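Local coordinates for protein putative methyltransferase (Porphyromonas gingivalis, PDB 3LL7) that probably transfers a methyl group from S-adenosylmethionine to a substrate that has not been identified, at residues A[308-313]-A[324-329]; A[117-122]-A[160-165]; A[8-13]-A[38-43]. One frame throughout, in Å; residues are numbered along the deposited sequence.

Interaction 1. Residues A[308-313]-A[324-329]; sequences KTVAYR and HLYTSE
Val310 and Ala311 of the helix meet the ring of Tyr326, which rises from the strand. The contact is apolar and buried. Its tighter part lies along one side of the ring, where Ala311 CB is 3.7 Å from Tyr326 CE1. The methyl approaches obliquely, and the helix backbone is close behind it. Val310 works nearer the hydroxyl end. Its CB lies 3.8 Å from Tyr326 OH. With chi1 at 173° its CG1 points away from the backbone N, which puts it over one ring face, displaced toward the rim. The valine side chain crosses that of Tyr326 at about a right angle. No hydrogen bond joins the two segments. The buried phenol instead bonds to Phe307 O, just before 308-313, so the polar end of the ring is also tied to the start of the helix. Helix 307-314 packs here on a face of the mixed sheet, against its antiparallel part in the ferredoxin-like domain. Strand 323-328 runs between strands 317-320 and 293-297, and Tyr295, Pro297 and Lys318 also touch the tyrosine. The outer side of the helix is open to solvent at Tyr312 and Arg313, which do not touch the strand. Thr309 also faces away from the strand, but it is buried and bonds to Glu279.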
loop_
_atom_site.group_PDB
_atom_site.type_symbol
_atom_site.label_atom_id
_atom_site.label_comp_id
_atom_site.label_asym_id
_atom_site.label_seq_id
_atom_site.Cartn_x
_atom_site.Cartn_y
_atom_site.Cartn_z
ATOM N N LYS A 308 9.739 15.041 -13.296
ATOM C CA LYS A 308 10.392 16.334 -13.435
ATOM C C LYS A 308 10.355 17.127 -12.144
ATOM O O LYS A 308 11.337 17.804 -11.787
ATOM C CB LYS A 308 9.738 17.118 -14.573
ATOM C CG LYS A 308 9.890 16.424 -15.911
ATOM C CD LYS A 308 8.679 16.760 -16.808
ATOM C CE LYS A 308 8.610 18.192 -17.171
ATOM N NZ LYS A 308 7.286 18.547 -17.859
ATOM N N THR A 309 9.219 17.063 -11.433
ATOM C CA THR A 309 9.072 17.872 -10.222
ATOM C C THR A 309 10.160 17.567 -9.174
ATOM O O THR A 309 10.656 18.471 -8.519
ATOM C CB THR A 309 7.667 17.698 -9.623
ATOM O OG1 THR A 309 6.703 18.038 -10.641
ATOM C CG2 THR A 309 7.429 18.683 -8.478
ATOM N N VAL A 310 10.538 16.310 -9.030
ATOM C CA VAL A 310 11.577 15.985 -8.049
ATOM C C VAL A 310 12.871 16.741 -8.400
ATOM O O VAL A 310 13.528 17.315 -7.525
ATOM C CB VAL A 310 11.835 14.468 -7.942
ATOM C CG1 VAL A 310 13.063 14.182 -7.010
ATOM C CG2 VAL A 310 10.601 13.728 -7.419
ATOM N N ALA A 311 13.239 16.757 -9.697
ATOM C CA ALA A 311 14.504 17.411 -10.095
ATOM C C ALA A 311 14.433 18.941 -9.849
ATOM O O ALA A 311 15.396 19.573 -9.378
ATOM C CB ALA A 311 14.790 17.107 -11.584
ATOM N N TYR A 312 13.298 19.520 -10.209
ATOM C CA TYR A 312 13.079 20.958 -10.103
ATOM C C TYR A 312 13.019 21.394 -8.624
ATOM O O TYR A 312 13.605 22.394 -8.285
ATOM C CB TYR A 312 11.762 21.347 -10.824
ATOM C CG TYR A 312 11.552 22.854 -10.912
ATOM C CD1 TYR A 312 12.248 23.609 -11.862
ATOM C CD2 TYR A 312 10.703 23.512 -10.039
ATOM C CE1 TYR A 312 12.093 24.991 -11.938
ATOM C CE2 TYR A 312 10.516 24.903 -10.120
ATOM C CZ TYR A 312 11.228 25.627 -11.067
ATOM O OH TYR A 312 11.076 27.001 -11.158
ATOM N N ARG A 313 12.325 20.613 -7.790
ATOM C CA ARG A 313 12.140 20.897 -6.350
ATOM C C ARG A 313 13.452 20.836 -5.570
ATOM O O ARG A 313 13.626 21.541 -4.566
ATOM C CB ARG A 313 11.158 19.893 -5.734
ATOM C CG ARG A 313 10.390 20.427 -4.547
ATOM C CD ARG A 313 9.481 21.582 -4.913
ATOM N NE ARG A 313 8.193 21.172 -5.456
ATOM C CZ ARG A 313 7.289 20.430 -4.817
ATOM N NH1 ARG A 313 7.532 19.967 -3.594
ATOM N NH2 ARG A 313 6.149 20.126 -5.428
ATOM N N HIS A 324 14.595 7.289 -14.837
ATOM C CA HIS A 324 14.129 7.941 -13.638
ATOM C C HIS A 324 15.205 7.855 -12.564
ATOM O O HIS A 324 15.084 7.118 -11.580
ATOM C CB HIS A 324 12.771 7.386 -13.229
ATOM C CG HIS A 324 11.743 7.482 -14.326
ATOM N ND1 HIS A 324 11.689 8.558 -15.189
ATOM C CD2 HIS A 324 10.736 6.651 -14.699
ATOM C CE1 HIS A 324 10.688 8.390 -16.033
ATOM N NE2 HIS A 324 10.091 7.242 -15.752
ATOM N N LEU A 325 16.289 8.581 -12.840
ATOM C CA LEU A 325 17.420 8.771 -11.957
ATOM C C LEU A 325 17.888 10.201 -12.098
ATOM O O LEU A 325 17.740 10.826 -13.157
ATOM C CB LEU A 325 18.626 7.891 -12.399
ATOM C CG LEU A 325 18.464 6.391 -12.240
ATOM C CD1 LEU A 325 19.744 5.766 -12.914
ATOM C CD2 LEU A 325 18.409 6.029 -10.733
ATOM N N TYR A 326 18.518 10.672 -11.045
ATOM C CA TYR A 326 18.979 12.051 -10.937
ATOM C C TYR A 326 20.429 12.077 -10.534
ATOM O O TYR A 326 20.939 11.100 -9.962
ATOM C CB TYR A 326 18.144 12.819 -9.902
ATOM C CG TYR A 326 16.680 12.680 -10.160
ATOM C CD1 TYR A 326 16.004 13.558 -11.027
ATOM C CD2 TYR A 326 15.974 11.636 -9.578
ATOM C CE1 TYR A 326 14.625 13.408 -11.269
ATOM C CE2 TYR A 326 14.608 11.468 -9.815
ATOM C CZ TYR A 326 13.950 12.342 -10.658
ATOM O OH TYR A 326 12.606 12.173 -10.880
ATOM N N THR A 327 21.069 13.229 -10.759
ATOM C CA THR A 327 22.455 13.399 -10.362
ATOM C C THR A 327 22.734 14.867 -9.979
ATOM O O THR A 327 22.047 15.780 -10.447
ATOM C CB THR A 327 23.427 12.908 -11.478
ATOM O OG1 THR A 327 24.749 12.822 -10.942
ATOM C CG2 THR A 327 23.433 13.855 -12.679
ATOM N N SER A 328 23.737 15.078 -9.144
ATOM C CA SER A 328 24.145 16.443 -8.777
ATOM C C SER A 328 25.532 16.405 -8.190
ATOM O O SER A 328 25.980 15.368 -7.701
ATOM C CB SER A 328 23.161 17.037 -7.756
ATOM O OG SER A 328 23.350 16.417 -6.486
ATOM N N GLU A 329 26.223 17.541 -8.242
ATOM C CA GLU A 329 27.550 17.633 -7.707
ATOM C C GLU A 329 27.501 17.813 -6.185
ATOM O O GLU A 329 28.363 17.318 -5.463
ATOM C CB GLU A 329 28.309 18.773 -8.418
ATOM C CG GLU A 329 29.846 18.719 -8.343
ATOM C CD GLU A 329 30.518 17.373 -8.705
ATOM O OE1 GLU A 329 29.933 16.476 -9.395
ATOM O OE2 GLU A 329 31.697 17.234 -8.295
#

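Interaction 2. Residues A[117-122]-A[160-165]; sequences QGIYIE and KTFHPD
Phe162 lays its ring against Ile119, with CD1 of the isoleucine over one face. CD1 is 4.0 Å from the ring centroid and 24° off the normal, a CH-pi contact. The methyl is offset toward the CD2 side of the ring, 3.7 Å from Phe162 CD2. The side chains slide past each other in opposite directions, and Ile119 CG1 also lies near Phe162 CE2. Gln117 meets the same ring differently. Its CB comes to the edge, in the ring plane, 4.0 Å from Phe162 CZ. Phe162 gets there with CG anti to the backbone N (chi1 -169°), a torsion that sends the ring toward the strand. The parallel strand order here is consistent with a Rossmann-like methyltransferase fold. Helix 156-162 lies in the crossover from strand 144-149 to strand 166-173, and strands 117-122 and 96-99 lie between those two in the sheet. Outward, Val98 of strand 96-99 touches both Ile119 and Phe162. Leu148 flanks Ile119 on the neighbouring strand. Behind Phe162 the helix ends, and His163 turns the chain with a positive phi of 50°. Pro164 then packs on Val98, and Asp165 OD2 bonds to Lys96 N.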
loop_
_atom_site.group_PDB
_atom_site.type_symbol
_atom_site.label_atom_id
_atom_site.label_comp_id
_atom_site.label_asym_id
_atom_site.label_seq_id
_atom_site.Cartn_x
_atom_site.Cartn_y
_atom_site.Cartn_z
ATOM N N GLN A 117 -17.353 6.778 17.161
ATOM C CA GLN A 117 -18.496 5.965 16.760
ATOM C C GLN A 117 -18.299 5.479 15.328
ATOM O O GLN A 117 -17.835 6.234 14.475
ATOM C CB GLN A 117 -19.799 6.767 16.856
ATOM C CG GLN A 117 -20.041 7.466 18.179
ATOM C CD GLN A 117 -21.246 8.378 18.113
ATOM O OE1 GLN A 117 -21.116 9.598 17.991
ATOM N NE2 GLN A 117 -22.426 7.787 18.148
ATOM N N GLY A 118 -18.655 4.222 15.066
ATOM C CA GLY A 118 -18.529 3.672 13.722
ATOM C C GLY A 118 -19.572 2.636 13.361
ATOM O O GLY A 118 -20.111 1.932 14.231
ATOM N N ILE A 119 -19.884 2.575 12.077
ATOM C CA ILE A 119 -20.693 1.493 11.516
ATOM C C ILE A 119 -19.827 0.743 10.513
ATOM O O ILE A 119 -19.241 1.337 9.613
ATOM C CB ILE A 119 -21.979 2.043 10.802
ATOM C CG1 ILE A 119 -22.843 2.836 11.793
ATOM C CG2 ILE A 119 -22.765 0.894 10.139
ATOM C CD1 ILE A 119 -24.133 3.470 11.188
ATOM N N TYR A 120 -19.750 -0.572 10.688
ATOM C CA TYR A 120 -18.995 -1.443 9.820
ATOM C C TYR A 120 -20.061 -2.228 9.081
ATOM O O TYR A 120 -21.030 -2.689 9.705
ATOM C CB TYR A 120 -18.148 -2.366 10.704
ATOM C CG TYR A 120 -17.714 -3.687 10.091
ATOM C CD1 TYR A 120 -16.386 -3.906 9.766
ATOM C CD2 TYR A 120 -18.621 -4.741 9.908
ATOM C CE1 TYR A 120 -15.954 -5.137 9.228
ATOM C CE2 TYR A 120 -18.203 -5.974 9.372
ATOM C CZ TYR A 120 -16.851 -6.149 9.030
ATOM O OH TYR A 120 -16.407 -7.353 8.520
ATOM N N ILE A 121 -19.907 -2.367 7.774
ATOM C CA ILE A 121 -20.866 -3.093 6.935
ATOM C C ILE A 121 -20.106 -4.067 6.053
ATOM O O ILE A 121 -19.138 -3.680 5.383
ATOM C CB ILE A 121 -21.702 -2.115 6.023
ATOM C CG1 ILE A 121 -22.397 -1.051 6.888
ATOM C CG2 ILE A 121 -22.707 -2.926 5.189
ATOM C CD1 ILE A 121 -23.250 0.006 6.137
ATOM N N GLU A 122 -20.504 -5.334 6.055
ATOM C CA GLU A 122 -19.823 -6.351 5.258
ATOM C C GLU A 122 -20.831 -7.284 4.612
ATOM O O GLU A 122 -21.684 -7.857 5.307
ATOM C CB GLU A 122 -18.861 -7.146 6.156
ATOM C CG GLU A 122 -18.418 -8.511 5.625
ATOM C CD GLU A 122 -17.621 -8.412 4.311
ATOM O OE1 GLU A 122 -16.769 -7.505 4.149
ATOM O OE2 GLU A 122 -17.871 -9.232 3.411
ATOM N N LYS A 160 -27.522 7.601 6.117
ATOM C CA LYS A 160 -27.891 9.021 5.961
ATOM C C LYS A 160 -28.309 9.672 7.273
ATOM O O LYS A 160 -27.927 10.807 7.543
ATOM C CB LYS A 160 -28.969 9.213 4.891
ATOM C CG LYS A 160 -28.492 8.790 3.520
ATOM C CD LYS A 160 -29.594 8.872 2.485
ATOM C CE LYS A 160 -29.111 8.249 1.189
ATOM N NZ LYS A 160 -30.098 8.430 0.102
ATOM N N THR A 161 -29.075 8.940 8.079
ATOM C CA THR A 161 -29.470 9.393 9.410
ATOM C C THR A 161 -28.273 9.568 10.343
ATOM O O THR A 161 -28.186 10.568 11.070
ATOM C CB THR A 161 -30.516 8.438 10.032
ATOM O OG1 THR A 161 -31.658 8.399 9.168
ATOM C CG2 THR A 161 -30.938 8.907 11.428
ATOM N N PHE A 162 -27.340 8.611 10.288
ATOM C CA PHE A 162 -26.113 8.667 11.074
ATOM C C PHE A 162 -25.321 9.931 10.763
ATOM O O PHE A 162 -24.747 10.541 11.666
ATOM C CB PHE A 162 -25.250 7.427 10.795
ATOM C CG PHE A 162 -24.089 7.248 11.741
ATOM C CD1 PHE A 162 -24.262 7.348 13.122
ATOM C CD2 PHE A 162 -22.823 6.933 11.245
ATOM C CE1 PHE A 162 -23.185 7.157 13.996
ATOM C CE2 PHE A 162 -21.744 6.731 12.109
ATOM C CZ PHE A 162 -21.919 6.853 13.484
ATOM N N HIS A 163 -25.329 10.321 9.488
ATOM C CA HIS A 163 -24.596 11.489 8.989
ATOM C C HIS A 163 -23.131 11.474 9.444
ATOM O O HIS A 163 -22.709 12.363 10.185
ATOM C CB HIS A 163 -25.289 12.798 9.404
ATOM C CG HIS A 163 -24.946 13.961 8.521
ATOM N ND1 HIS A 163 -23.656 14.428 8.369
ATOM C CD2 HIS A 163 -25.723 14.739 7.730
ATOM C CE1 HIS A 163 -23.655 15.446 7.528
ATOM N NE2 HIS A 163 -24.895 15.655 7.124
ATOM N N PRO A 164 -22.356 10.449 9.023
ATOM C CA PRO A 164 -20.982 10.324 9.518
ATOM C C PRO A 164 -20.060 11.441 9.023
ATOM O O PRO A 164 -20.338 12.078 7.997
ATOM C CB PRO A 164 -20.536 8.980 8.930
ATOM C CG PRO A 164 -21.283 8.917 7.629
ATOM C CD PRO A 164 -22.655 9.416 8.013
ATOM N N ASP A 165 -18.978 11.673 9.760
ATOM C CA ASP A 165 -17.954 12.627 9.334
ATOM C C ASP A 165 -17.238 12.031 8.132
ATOM O O ASP A 165 -16.922 12.740 7.181
ATOM C CB ASP A 165 -16.990 12.908 10.484
ATOM C CG ASP A 165 -17.671 13.611 11.648
ATOM O OD1 ASP A 165 -17.926 14.819 11.517
ATOM O OD2 ASP A 165 -17.943 12.969 12.692
#

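Interaction 3. Residues A[8-13]-A[38-43]; sequences EKEILA and PEYRAA
Glu10 and Tyr40 form a polar, side-chain-only bridge between two helices at the surface of the N-terminal domain. Helix 8-20 supplies the carboxylate, and residues 38-43, toward the beginning of helix 38-57, supply the phenol. The backbones stand well apart, with Glu10 CA and Tyr40 CA 8.6 Å from each other, so the side chains span the gap. Both are only partly exposed. Tyr40 OH donates to Glu10 OE2 across a short 2.5 Å. The oxygen receives it on its anti lone pair, the one directed away from OE1. OE2 also lies at the edge of the Tyr40 ring, near its plane, and is 3.3 Å from Tyr40 CE1. The carboxylate and ring planes stand almost perpendicular, 86° apart. Glu10 is extended beyond CG (chi2 171°), which carries its carboxylate out to the hydroxyl. Its aliphatic part takes a share too, with Glu10 CG 3.4 Å from Tyr40 OH.

The other carboxylate oxygen is also held. Glu10 OE1 accepts from Asp7 N, just ahead of helix 8-20, so the two oxygens have separate partners. The nearby helix start would probably help stabilise the negative charge. On the tyrosine side, Glu39 CG lies over the centre of one ring face, 3.9 Å above the plane. A bound 1,2-ethanediol, probably from the crystallisation liquor, sits about 3 Å from the Tyr40 side chain.

Around this bridge the two helices have further neighbours. Ala43 of helix 38-57 touches Phe6, ahead of helix 8-20. Helix 8-20 turns another side to helix 125-138, where Ile11 packs on Val129 and His133, and Glu8 bonds to His133.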
loop_
_atom_site.group_PDB
_atom_site.type_symbol
_atom_site.label_atom_id
_atom_site.label_comp_id
_atom_site.label_asym_id
_atom_site.label_seq_id
_atom_site.Cartn_x
_atom_site.Cartn_y
_atom_site.Cartn_z
ATOM N N GLU A 8 -21.373 -17.129 18.596
ATOM C CA GLU A 8 -20.364 -16.647 19.554
ATOM C C GLU A 8 -19.824 -17.759 20.464
ATOM O O GLU A 8 -18.600 -17.855 20.684
ATOM C CB GLU A 8 -20.932 -15.483 20.371
ATOM C CG GLU A 8 -20.040 -14.968 21.509
ATOM C CD GLU A 8 -18.682 -14.378 21.047
ATOM O OE1 GLU A 8 -18.407 -14.206 19.844
ATOM O OE2 GLU A 8 -17.859 -14.099 21.931
ATOM N N LYS A 9 -20.723 -18.575 21.012
ATOM C CA LYS A 9 -20.298 -19.653 21.906
ATOM C C LYS A 9 -19.308 -20.622 21.215
ATOM O O LYS A 9 -18.317 -21.053 21.801
ATOM C CB LYS A 9 -21.558 -20.391 22.386
ATOM C CG LYS A 9 -21.309 -21.439 23.450
ATOM C CD LYS A 9 -22.692 -21.993 23.890
ATOM C CE LYS A 9 -22.570 -23.427 24.379
ATOM N NZ LYS A 9 -21.925 -23.413 25.709
ATOM N N GLU A 10 -19.581 -20.951 19.961
ATOM C CA GLU A 10 -18.732 -21.860 19.194
ATOM C C GLU A 10 -17.397 -21.219 18.838
ATOM O O GLU A 10 -16.346 -21.880 18.903
ATOM C CB GLU A 10 -19.445 -22.323 17.915
ATOM C CG GLU A 10 -20.669 -23.232 18.173
ATOM C CD GLU A 10 -21.455 -23.484 16.917
ATOM O OE1 GLU A 10 -21.849 -22.493 16.282
ATOM O OE2 GLU A 10 -21.667 -24.664 16.561
ATOM N N ILE A 11 -17.417 -19.917 18.522
ATOM C CA ILE A 11 -16.157 -19.199 18.234
ATOM C C ILE A 11 -15.284 -19.157 19.470
ATOM O O ILE A 11 -14.093 -19.413 19.385
ATOM C CB ILE A 11 -16.423 -17.769 17.698
ATOM C CG1 ILE A 11 -17.116 -17.889 16.334
ATOM C CG2 ILE A 11 -15.083 -16.962 17.575
ATOM C CD1 ILE A 11 -17.738 -16.583 15.798
ATOM N N LEU A 12 -15.879 -18.879 20.621
ATOM C CA LEU A 12 -15.113 -18.941 21.857
ATOM C C LEU A 12 -14.484 -20.318 22.084
ATOM O O LEU A 12 -13.313 -20.389 22.471
ATOM C CB LEU A 12 -15.958 -18.529 23.058
ATOM C CG LEU A 12 -16.291 -17.039 23.173
ATOM C CD1 LEU A 12 -17.504 -16.881 24.126
ATOM C CD2 LEU A 12 -15.093 -16.214 23.654
ATOM N N ALA A 13 -15.241 -21.392 21.856
ATOM C CA ALA A 13 -14.705 -22.744 22.027
ATOM C C ALA A 13 -13.593 -22.998 21.031
ATOM O O ALA A 13 -12.552 -23.543 21.385
ATOM C CB ALA A 13 -15.810 -23.812 21.873
ATOM N N PRO A 38 -15.904 -33.832 16.822
ATOM C CA PRO A 38 -15.570 -34.063 15.411
ATOM C C PRO A 38 -15.938 -32.895 14.517
ATOM O O PRO A 38 -15.137 -32.500 13.662
ATOM C CB PRO A 38 -16.427 -35.277 15.044
ATOM C CG PRO A 38 -16.619 -36.008 16.314
ATOM C CD PRO A 38 -16.726 -34.933 17.374
ATOM N N GLU A 39 -17.133 -32.333 14.720
ATOM C CA GLU A 39 -17.637 -31.272 13.843
ATOM C C GLU A 39 -16.860 -29.942 13.929
ATOM O O GLU A 39 -17.024 -29.083 13.073
ATOM C CB GLU A 39 -19.144 -31.070 14.038
ATOM C CG GLU A 39 -19.583 -30.481 15.364
ATOM C CD GLU A 39 -19.823 -31.542 16.467
ATOM O OE1 GLU A 39 -19.256 -32.664 16.420
ATOM O OE2 GLU A 39 -20.597 -31.246 17.400
ATOM N N TYR A 40 -16.024 -29.773 14.961
ATOM C CA TYR A 40 -15.227 -28.549 15.135
ATOM C C TYR A 40 -13.741 -28.705 14.818
ATOM O O TYR A 40 -12.993 -27.729 14.827
ATOM C CB TYR A 40 -15.380 -27.972 16.580
ATOM C CG TYR A 40 -16.809 -27.616 16.928
ATOM C CD1 TYR A 40 -17.483 -26.612 16.229
ATOM C CD2 TYR A 40 -17.491 -28.279 17.945
ATOM C CE1 TYR A 40 -18.788 -26.291 16.530
ATOM C CE2 TYR A 40 -18.788 -27.957 18.273
ATOM C CZ TYR A 40 -19.447 -26.975 17.539
ATOM O OH TYR A 40 -20.748 -26.646 17.835
ATOM N N ARG A 41 -13.291 -29.924 14.543
ATOM C CA ARG A 41 -11.849 -30.136 14.329
ATOM C C ARG A 41 -11.282 -29.384 13.106
ATOM O O ARG A 41 -10.198 -28.797 13.182
ATOM C CB ARG A 41 -11.555 -31.637 14.244
ATOM C CG ARG A 41 -11.644 -32.283 15.615
ATOM C CD ARG A 41 -11.526 -33.779 15.536
ATOM N NE ARG A 41 -11.449 -34.294 16.900
ATOM C CZ ARG A 41 -10.983 -35.492 17.222
ATOM N NH1 ARG A 41 -10.541 -36.311 16.276
ATOM N NH2 ARG A 41 -10.931 -35.861 18.500
ATOM N N ALA A 42 -12.009 -29.389 11.986
ATOM C CA ALA A 42 -11.573 -28.606 10.821
ATOM C C ALA A 42 -11.404 -27.112 11.155
ATOM O O ALA A 42 -10.397 -26.501 10.768
ATOM C CB ALA A 42 -12.527 -28.793 9.600
ATOM N N ALA A 43 -12.380 -26.538 11.864
ATOM C CA ALA A 43 -12.315 -25.127 12.241
ATOM C C ALA A 43 -11.079 -24.868 13.117
ATOM O O ALA A 43 -10.392 -23.869 12.927
ATOM C CB ALA A 43 -13.595 -24.705 12.992
#

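In the fold
Interactions 1 and 2 both set a helix on a sheet through one aromatic ring. They use different sheets, on opposite sides of the chain's centre, with contact centres 44 Å apart. Interaction 1 is fully buried and its ring comes from the strand. Interaction 2 is partly buried and its ring comes from the helix. Interaction 3 joins two helices at the surface, and a hydrogen bond replaces the apolar packing of the other two. No helix or strand is shared among the three. Interactions 2 and 3 are the nearest pair, about 12 Å between closest atoms. Helix 125-138 links their surroundings, since it touches both strand 117-122 and helix 8-20.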